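Peptidyl tryptophan dihydroxylase (Pseudomonas putida, PDB 7CTQ) is a flavin-dependent monooxygenase, QhpG, that dihydroxylates a peptidyl tryptophan and is essential for biogenesis of the tryptophylquinone cofactor of quinohemoprotein amine dehydrogenase. Local coordinates at residues 161-166 and 217-222; 183-188 and 193-198. All coordinates share one frame; numbering follows the deposited sequence. Where two conformers were deposited one is given.

Contact 1. Residues 161-166 and 217-222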
# COMPACT_ATOMS: atom_id res chain seq x y z
N LEU A 161 5.91 -17.83 4.55
CA LEU A 161 5.32 -19.08 5.03
C LEU A 161 4.75 -18.86 6.42
O LEU A 161 5.44 -18.33 7.30
CB LEU A 161 6.35 -20.21 5.06
CG LEU A 161 7.17 -20.48 3.80
CD1 LEU A 161 8.21 -21.53 4.11
CD2 LEU A 161 6.26 -20.92 2.66
N LEU A 162 3.51 -19.30 6.63
CA LEU A 162 2.76 -18.97 7.83
C LEU A 162 2.33 -20.23 8.57
O LEU A 162 1.83 -21.18 7.96
CB LEU A 162 1.55 -18.11 7.45
CG LEU A 162 0.43 -18.10 8.49
CD1 LEU A 162 0.78 -17.13 9.60
CD2 LEU A 162 -0.88 -17.74 7.84
N ASN A 163 2.54 -20.24 9.89
CA ASN A 163 1.97 -21.26 10.77
C ASN A 163 0.95 -20.59 11.69
O ASN A 163 1.22 -19.52 12.24
CB ASN A 163 3.05 -21.94 11.61
CG ASN A 163 3.72 -23.10 10.89
OD1 ASN A 163 4.90 -23.35 11.10
ND2 ASN A 163 2.97 -23.82 10.06
N VAL A 164 -0.21 -21.23 11.84
CA VAL A 164 -1.28 -20.73 12.69
C VAL A 164 -1.73 -21.86 13.60
O VAL A 164 -1.99 -22.97 13.12
CB VAL A 164 -2.47 -20.21 11.86
CG1 VAL A 164 -3.60 -19.81 12.78
CG2 VAL A 164 -2.05 -19.03 10.98
N TRP A 165 -1.82 -21.60 14.90
CA TRP A 165 -2.24 -22.62 15.85
C TRP A 165 -2.83 -21.95 17.08
O TRP A 165 -2.84 -20.72 17.19
CB TRP A 165 -1.07 -23.54 16.21
CG TRP A 165 0.01 -22.88 17.00
CD1 TRP A 165 0.23 -23.00 18.34
CD2 TRP A 165 1.03 -22.01 16.51
NE1 TRP A 165 1.32 -22.26 18.72
CE2 TRP A 165 1.83 -21.64 17.61
CE3 TRP A 165 1.34 -21.49 15.24
CZ2 TRP A 165 2.93 -20.77 17.49
CZ3 TRP A 165 2.43 -20.64 15.12
CH2 TRP A 165 3.21 -20.28 16.24
N GLN A 166 -3.31 -22.77 18.01
CA GLN A 166 -3.99 -22.32 19.21
C GLN A 166 -3.16 -22.65 20.44
O GLN A 166 -2.59 -23.74 20.54
CB GLN A 166 -5.38 -22.96 19.32
CG GLN A 166 -6.19 -22.52 20.54
CD GLN A 166 -6.71 -21.10 20.43
OE1 GLN A 166 -7.26 -20.70 19.40
NE2 GLN A 166 -6.51 -20.32 21.49
N ALA A 217 10.73 -27.25 11.54
CA ALA A 217 12.14 -27.18 11.91
C ALA A 217 12.59 -25.75 12.18
O ALA A 217 13.40 -25.52 13.10
CB ALA A 217 13.01 -27.83 10.82
N ARG A 218 12.10 -24.78 11.39
CA ARG A 218 12.49 -23.39 11.62
C ARG A 218 11.94 -22.87 12.94
O ARG A 218 12.66 -22.20 13.70
CB ARG A 218 12.02 -22.51 10.45
CG ARG A 218 12.95 -22.57 9.24
CD ARG A 218 12.74 -21.38 8.32
NE ARG A 218 13.56 -21.48 7.11
CZ ARG A 218 14.71 -20.85 6.92
NH1 ARG A 218 15.21 -20.04 7.86
NH2 ARG A 218 15.37 -21.03 5.79
N ARG A 219 10.67 -23.15 13.24
CA ARG A 219 10.11 -22.75 14.53
C ARG A 219 10.83 -23.43 15.68
O ARG A 219 11.14 -22.80 16.70
CB ARG A 219 8.61 -23.04 14.57
CG ARG A 219 7.80 -22.15 13.66
CD ARG A 219 6.39 -22.65 13.53
NE ARG A 219 5.74 -22.61 14.81
CZ ARG A 219 4.80 -23.46 15.21
NH1 ARG A 219 4.38 -24.44 14.43
NH2 ARG A 219 4.30 -23.31 16.42
N ALA A 220 11.14 -24.73 15.53
CA ALA A 220 11.86 -25.44 16.58
C ALA A 220 13.25 -24.89 16.82
O ALA A 220 13.82 -25.09 17.90
CB ALA A 220 11.95 -26.93 16.23
N ASP A 221 13.82 -24.19 15.84
CA ASP A 221 15.18 -23.69 15.97
C ASP A 221 15.23 -22.30 16.59
O ASP A 221 16.33 -21.78 16.81
CB ASP A 221 15.87 -23.67 14.60
CG ASP A 221 16.17 -25.08 14.08
OD1 ASP A 221 15.89 -26.08 14.78
OD2 ASP A 221 16.69 -25.18 12.94
N SER A 222 14.10 -21.69 16.91
CA SER A 222 14.05 -20.30 17.33
C SER A 222 13.84 -20.20 18.84
O SER A 222 12.80 -20.62 19.35
CB SER A 222 12.95 -19.54 16.60
OG SER A 222 12.78 -18.25 17.16
O HOH W 1 5.15 -26.34 12.58
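Arg-219 reaches from helix 208-220 to strand 158-166 and lays its guanidinium over one face of the Trp-165 indole. This is a cation-pi contact. Arg-219 CZ sits 3.7 Å from the centroid of the Trp-165 six-membered ring, 14° off the ring normal. The two planes are not parallel but 34° apart. The tilt brings the NH2 end closest, with Arg-219 NH2 3.1 Å from Trp-165 CZ2. The arginine chain bends at chi3 (63°), which turns the guanidinium out of the line of its own CB-CG-CD stem. The indole NE1 is not used here; it donates to the Ala-231 carbonyl.

Asn-163 meets the arginine stem instead. Its OD1 lies 2.9 Å from Arg-219 CD. No direct hydrogen bond joins these two side chains. A water links them weakly: it donates to Asn-163 OD1 at 3.3 Å and accepts from Arg-219 NH1 at 2.8 Å. Asn-163 ND2 donates to the Glu-238 carbonyl, which helps fix the amide. Arg-219 NE is buried with no hydrogen-bond partner in the model. The pi face against the guanidinium would probably help stabilise its charge.

The contact joins the end of helix 208-220 to a face of the large mixed sheet. Strand 158-166 runs there between strands 193-201 and 238-243. Trp-196 of strand 193-201 also touches Arg-219. Just beyond the helix, Ser-222 takes the N-cap position of helix 223-228, with OG accepting from Val-225 N.

Contact 2. Residues 183-188 and 193-198. With FAD (flavin-adenine dinucleotide), chain C.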
# COMPACT_ATOMS: atom_id res chain seq x y z
N TRP A 183 13.65 -13.45 7.44
CA TRP A 183 13.25 -12.87 8.71
C TRP A 183 11.88 -13.43 9.07
O TRP A 183 11.12 -13.86 8.20
CB TRP A 183 13.26 -11.32 8.68
CG TRP A 183 12.36 -10.73 7.65
CD1 TRP A 183 12.66 -10.48 6.33
CD2 TRP A 183 11.01 -10.30 7.84
NE1 TRP A 183 11.57 -9.93 5.70
CE2 TRP A 183 10.55 -9.80 6.60
CE3 TRP A 183 10.15 -10.27 8.94
CZ2 TRP A 183 9.25 -9.30 6.43
CZ3 TRP A 183 8.87 -9.77 8.78
CH2 TRP A 183 8.43 -9.29 7.53
N ALA A 184 11.58 -13.42 10.36
CA ALA A 184 10.33 -13.97 10.84
C ALA A 184 9.57 -12.94 11.66
O ALA A 184 10.17 -12.14 12.38
CB ALA A 184 10.56 -15.25 11.67
N TRP A 185 8.25 -12.97 11.54
CA TRP A 185 7.34 -12.21 12.37
C TRP A 185 6.42 -13.19 13.09
O TRP A 185 5.92 -14.13 12.47
CB TRP A 185 6.52 -11.24 11.53
CG TRP A 185 5.22 -10.82 12.14
CD1 TRP A 185 3.97 -11.23 11.79
CD2 TRP A 185 5.05 -9.87 13.20
NE1 TRP A 185 3.03 -10.60 12.56
CE2 TRP A 185 3.67 -9.75 13.43
CE3 TRP A 185 5.94 -9.10 13.96
CZ2 TRP A 185 3.14 -8.91 14.41
CZ3 TRP A 185 5.42 -8.26 14.93
CH2 TRP A 185 4.03 -8.16 15.14
N MET A 186 6.19 -12.96 14.38
CA MET A 186 5.33 -13.86 15.15
C MET A 186 4.49 -13.08 16.15
O MET A 186 4.90 -12.03 16.66
CB MET A 186 6.16 -14.92 15.89
CG MET A 186 7.14 -14.34 16.88
SD MET A 186 8.37 -15.54 17.41
CE MET A 186 9.68 -15.26 16.21
N ALA A 187 3.30 -13.62 16.45
CA ALA A 187 2.37 -12.95 17.34
C ALA A 187 1.54 -13.97 18.11
O ALA A 187 1.25 -15.06 17.61
CB ALA A 187 1.45 -12.00 16.58
N ARG A 188 1.13 -13.58 19.31
CA ARG A 188 0.26 -14.40 20.14
C ARG A 188 -0.83 -13.49 20.69
O ARG A 188 -0.54 -12.55 21.44
CB ARG A 188 1.05 -15.05 21.28
CG ARG A 188 0.24 -15.98 22.15
CD ARG A 188 1.00 -16.27 23.42
NE ARG A 188 0.35 -17.30 24.20
CZ ARG A 188 0.79 -17.73 25.38
NH1 ARG A 188 1.90 -17.21 25.89
NH2 ARG A 188 0.13 -18.68 26.03
N ARG A 193 -4.71 -17.29 20.17
CA ARG A 193 -4.37 -17.54 18.77
C ARG A 193 -2.93 -17.15 18.49
O ARG A 193 -2.45 -16.12 18.96
CB ARG A 193 -5.32 -16.78 17.84
CG ARG A 193 -6.68 -17.45 17.66
CD ARG A 193 -7.55 -16.72 16.64
NE ARG A 193 -7.83 -15.35 17.05
CZ ARG A 193 -8.77 -14.59 16.49
NH1 ARG A 193 -9.52 -15.07 15.51
NH2 ARG A 193 -8.95 -13.34 16.92
N CYS A 194 -2.22 -18.00 17.75
CA CYS A 194 -0.80 -17.83 17.51
C CYS A 194 -0.52 -17.78 16.02
O CYS A 194 -1.22 -18.40 15.21
CB CYS A 194 0.01 -18.95 18.15
SG CYS A 194 -0.11 -18.97 19.93
N TYR A 195 0.54 -17.04 15.68
CA TYR A 195 0.88 -16.66 14.32
C TYR A 195 2.40 -16.68 14.19
O TYR A 195 3.10 -16.15 15.05
CB TYR A 195 0.32 -15.26 14.02
CG TYR A 195 0.52 -14.74 12.60
CD1 TYR A 195 -0.54 -14.70 11.70
CD2 TYR A 195 1.75 -14.26 12.18
CE1 TYR A 195 -0.37 -14.21 10.41
CE2 TYR A 195 1.93 -13.77 10.89
CZ TYR A 195 0.87 -13.76 10.02
OH TYR A 195 1.05 -13.28 8.74
N TRP A 196 2.90 -17.30 13.12
CA TRP A 196 4.32 -17.22 12.83
C TRP A 196 4.49 -17.22 11.32
O TRP A 196 3.91 -18.07 10.62
CB TRP A 196 5.10 -18.38 13.46
CG TRP A 196 6.58 -18.45 13.15
CD1 TRP A 196 7.60 -17.91 13.88
CD2 TRP A 196 7.19 -19.15 12.06
NE1 TRP A 196 8.81 -18.22 13.31
CE2 TRP A 196 8.59 -18.99 12.20
CE3 TRP A 196 6.70 -19.90 10.99
CZ2 TRP A 196 9.49 -19.54 11.29
CZ3 TRP A 196 7.60 -20.45 10.10
CH2 TRP A 196 8.97 -20.27 10.25
N GLN A 197 5.27 -16.28 10.82
CA GLN A 197 5.38 -16.05 9.38
C GLN A 197 6.82 -15.72 9.06
O GLN A 197 7.39 -14.76 9.60
CB GLN A 197 4.43 -14.93 8.94
CG GLN A 197 4.92 -14.05 7.82
CD GLN A 197 4.27 -12.69 7.87
OE1 GLN A 197 3.04 -12.56 7.78
NE2 GLN A 197 5.09 -11.65 8.03
N VAL A 198 7.43 -16.53 8.21
CA VAL A 198 8.83 -16.36 7.85
C VAL A 198 8.87 -15.96 6.39
O VAL A 198 8.10 -16.48 5.57
CB VAL A 198 9.67 -17.61 8.13
CG1 VAL A 198 9.30 -18.76 7.19
CG2 VAL A 198 11.15 -17.27 8.04
PA FAD C . -6.96 -6.98 0.84
O1A FAD C . -6.81 -6.46 2.21
O2A FAD C . -6.24 -8.30 0.61
O5B FAD C . -8.48 -7.01 0.47
C5B FAD C . -8.98 -7.82 -0.61
C4B FAD C . -10.38 -8.23 -0.24
O4B FAD C . -11.01 -8.85 -1.38
C3B FAD C . -10.49 -9.23 0.92
O3B FAD C . -11.61 -8.90 1.74
C2B FAD C . -10.65 -10.57 0.20
O2B FAD C . -11.40 -11.53 0.94
C1B FAD C . -11.45 -10.14 -1.03
N9A FAD C . -11.38 -11.00 -2.20
C8A FAD C . -10.31 -11.68 -2.71
N7A FAD C . -10.55 -12.36 -3.80
C5A FAD C . -11.90 -12.14 -4.00
C6A FAD C . -12.81 -12.60 -4.99
N6A FAD C . -12.46 -13.42 -5.99
N1A FAD C . -14.10 -12.19 -4.91
C2A FAD C . -14.45 -11.37 -3.92
N3A FAD C . -13.68 -10.88 -2.94
C4A FAD C . -12.42 -11.30 -3.04
N1 FAD C . 0.22 -4.87 6.24
C2 FAD C . 0.35 -4.25 7.46
O2 FAD C . -0.10 -3.12 7.66
N3 FAD C . 0.98 -4.91 8.49
C4 FAD C . 1.52 -6.18 8.44
O4 FAD C . 2.04 -6.67 9.44
C4X FAD C . 1.38 -6.82 7.15
N5 FAD C . 1.87 -8.03 7.01
C5X FAD C . 1.75 -8.64 5.78
C6 FAD C . 2.27 -9.92 5.61
C7 FAD C . 2.19 -10.58 4.38
C7M FAD C . 2.76 -11.96 4.24
C8 FAD C . 1.56 -9.94 3.30
C8M FAD C . 1.44 -10.62 1.96
C9 FAD C . 1.03 -8.66 3.46
C9A FAD C . 1.13 -8.01 4.69
N10 FAD C . 0.59 -6.72 4.89
C10 FAD C . 0.72 -6.09 6.11
C1' FAD C . -0.03 -6.00 3.77
C2' FAD C . -1.54 -5.93 3.84
O2' FAD C . -2.12 -7.22 4.04
C3' FAD C . -2.05 -5.34 2.52
O3' FAD C . -1.26 -4.19 2.23
C4' FAD C . -3.51 -4.93 2.49
O4' FAD C . -4.34 -5.90 3.14
C5' FAD C . -3.98 -4.72 1.07
O5' FAD C . -5.30 -4.14 1.11
P FAD C . -6.31 -4.37 -0.06
O1P FAD C . -5.66 -3.80 -1.33
O2P FAD C . -7.65 -3.85 0.30
O3P FAD C . -6.34 -5.95 -0.20
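Trp-185 brings the edge of its indole up to the Tyr-195 ring, with Trp-185 CD1 3.4 Å from Tyr-195 CE2. That CE2 lies near the indole plane. The two side chains cross at about a right angle, and their ring planes stand 61° apart. Trp-185 has CG turned away from its backbone N (chi1 157°), which carries the indole to this meeting. Both rings project from the sheet face that carries Gln-197. The Gln-197 amide nitrogen packs against the base of the same indole, 3.8 Å from Trp-185 CB to Gln-197 NE2.

Met-186 and Trp-196 pair on the other face. Met-186 CB rests 3.9 Å from Trp-196 CD1. Met-186 SD makes a Met-aromatic contact at the indole edge, 5.4 Å from the centroid of the Trp-196 five-membered ring. Ala-184 CB meets the same ring from its NE1 side. Farther along, the Arg-188 stem lies against Cys-194 SG.

The backbones form an antiparallel beta hairpin. Trp-185 with Gln-197 and Ala-187 with Tyr-195 are the hydrogen-bonded pairs. The bond from Trp-185 N to Gln-197 O is the straightest, 2.8 Å long at 171°. Strand 173-179 continues the sheet beyond 183-188, and strand 158-166 continues it beyond 193-198.

Gln-197 carries the contact to the flavin, its OE1 3.5 Å from FAD C6. Gln-197 NE2 bonds a hexanediol probably left from crystallisation. The hairpin thus places the Gln-197 amide beside the benzenoid end of the isoalloxazine, in van der Waals contact with C6 and the C7M methyl, as part of the FAD pocket.

Overall arrangement
Contacts 1 and 2 share one sheet, with their centres 7 Å apart. Strands 158-166 and 193-201 are neighbours in it, and probable hydrogen bonds sew them together, from Asn-163 N to Trp-196 O at 2.7 Å and from Leu-161 N to Val-198 O at 2.8 Å. Leu-162 also packs on Tyr-195. Along the chain, the hairpin of contact 2 falls between the two segments of contact 1, and helix 208-220 is the next element after strand 193-201. Only contact 2 reaches the flavin, through Gln-197. Asn-163 and Arg-219 of contact 1 touch Trp-196, on the sheet face opposite Gln-197. The Asn-163 side chain is about 12 Å from FAD.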